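Local coordinates for malonyl Coa-acyl carrier protein transacylase (Vibrio cholerae, PDB 3HJV) that probably transfers the malonyl group from malonyl-CoA to the acyl carrier protein, supplying the extender unit for fatty acid synthesis, at residues Val109-Phe112 with Lys113-Ile116. Residues are numbered along the deposited sequence; the frame is centred on the assembly and turned at random.
Sequences VIDF and KQAI
Asp111 is the N-cap of helix 112-128, and its OD2 accepts the backbone N-H of Gln114 at 3.0 Å. The bond is fairly straight (160° at the hydrogen) but reaches OD2 from the anti side, 24° out of the carboxylate plane. With CG anti to the backbone N (chi1 171°), OD2 is carried forward to that N-H in the first turn. Main-chain bonds take over from there: Ala115 N donates to Asp111 O at 2.9 Å, and Ile116 N to Phe112 O. Phe112 and Ile116, four residues apart, point the same way, and Ile116 CG1 lies over one ring face, displaced toward CZ and CE1, in a CH-pi contact 4.0 Å from the centroid. On the loop side, Ile110 CG2 meets Ala115 CB at 3.9 Å. Farther out, Arg80 makes a cation-pi contact with the Phe112 ring, while Leu72 of helix 64-84 and Val105 of helix 98-106 pack on Ala115 within the acyl transferase domain. Two waters extend the cap. One accepts from Asp111 N and donates to Gln114 OE1; the other donates to Asp111 OD1 at 2.6 Å and accepts from Lys113 N and from Lys113 NZ, which bends at chi3 and chi4 bring round to it.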
loop_
_atom_site.group_PDB
_atom_site.type_symbol
_atom_site.label_atom_id
_atom_site.label_comp_id
_atom_site.label_asym_id
_atom_site.label_seq_id
_atom_site.Cartn_x
_atom_site.Cartn_y
_atom_site.Cartn_z
ATOM N N VAL A 109 27.756 -5.173 -5.678
ATOM C CA VAL A 109 28.427 -4.177 -4.848
ATOM C C VAL A 109 28.358 -4.481 -3.360
ATOM O O VAL A 109 29.360 -4.366 -2.658
ATOM C CB VAL A 109 27.848 -2.773 -5.101
ATOM C CG1 VAL A 109 28.513 -1.740 -4.153
ATOM C CG2 VAL A 109 28.048 -2.399 -6.577
ATOM N N ILE A 110 27.174 -4.852 -2.889
ATOM C CA ILE A 110 26.924 -5.151 -1.461
ATOM C C ILE A 110 26.460 -6.604 -1.302
ATOM O O ILE A 110 25.627 -7.066 -2.076
ATOM C CB ILE A 110 25.792 -4.242 -0.879
ATOM C CG1 ILE A 110 25.908 -2.794 -1.354
ATOM C CG2 ILE A 110 25.786 -4.303 0.662
ATOM C CD1 ILE A 110 24.715 -1.884 -0.929
ATOM N N ASP A 111 26.989 -7.310 -0.295
ATOM C CA ASP A 111 26.564 -8.648 0.071
ATOM C C ASP A 111 25.106 -8.596 0.519
ATOM O O ASP A 111 24.714 -7.697 1.244
ATOM C CB ASP A 111 27.399 -9.111 1.259
ATOM C CG ASP A 111 26.905 -10.374 1.851
ATOM O OD1 ASP A 111 27.124 -11.436 1.229
ATOM O OD2 ASP A 111 26.315 -10.313 2.965
ATOM N N PHE A 112 24.305 -9.554 0.074
ATOM C CA PHE A 112 22.869 -9.533 0.349
ATOM C C PHE A 112 22.511 -9.476 1.827
ATOM O O PHE A 112 21.728 -8.636 2.231
ATOM C CB PHE A 112 22.160 -10.724 -0.332
ATOM C CG PHE A 112 20.697 -10.841 0.014
ATOM C CD1 PHE A 112 19.788 -9.874 -0.389
ATOM C CD2 PHE A 112 20.230 -11.911 0.758
ATOM C CE1 PHE A 112 18.451 -9.973 -0.042
ATOM C CE2 PHE A 112 18.880 -12.012 1.091
ATOM C CZ PHE A 112 17.990 -11.053 0.687
ATOM N N LYS A 113 23.099 -10.351 2.633
ATOM C CA LYS A 113 22.798 -10.362 4.057
ATOM C C LYS A 113 23.221 -9.059 4.736
ATOM O O LYS A 113 22.479 -8.543 5.584
ATOM C CB LYS A 113 23.407 -11.600 4.723
ATOM C CG LYS A 113 22.689 -12.868 4.313
ATOM C CD LYS A 113 23.089 -14.081 5.181
ATOM C CE LYS A 113 24.529 -14.485 4.987
ATOM N NZ LYS A 113 24.827 -14.894 3.577
ATOM N N GLN A 114 24.382 -8.506 4.362
ATOM C CA GLN A 114 24.789 -7.191 4.909
ATOM C C GLN A 114 23.815 -6.075 4.495
ATOM O O GLN A 114 23.478 -5.200 5.330
ATOM C CB GLN A 114 26.233 -6.857 4.527
ATOM C CG GLN A 114 27.218 -7.744 5.287
ATOM C CD GLN A 114 28.667 -7.366 5.071
ATOM O OE1 GLN A 114 29.041 -6.914 3.997
ATOM N NE2 GLN A 114 29.497 -7.530 6.116
ATOM N N ALA A 115 23.334 -6.136 3.251
ATOM C CA ALA A 115 22.357 -5.153 2.731
ATOM C C ALA A 115 21.049 -5.212 3.493
ATOM O O ALA A 115 20.408 -4.191 3.720
ATOM C CB ALA A 115 22.101 -5.338 1.233
ATOM N N ILE A 116 20.605 -6.415 3.818
ATOM C CA ILE A 116 19.363 -6.579 4.594
ATOM C C ILE A 116 19.490 -5.865 5.944
ATOM O O ILE A 116 18.571 -5.148 6.347
ATOM C CB ILE A 116 18.997 -8.062 4.779
ATOM C CG1 ILE A 116 18.435 -8.661 3.487
ATOM C CG2 ILE A 116 17.977 -8.236 5.902
ATOM C CD1 ILE A 116 16.977 -8.211 3.077
HETATM O O HOH W 1 24.816 -12.624 1.583
HETATM O O HOH W 2 28.778 -6.143 1.613
#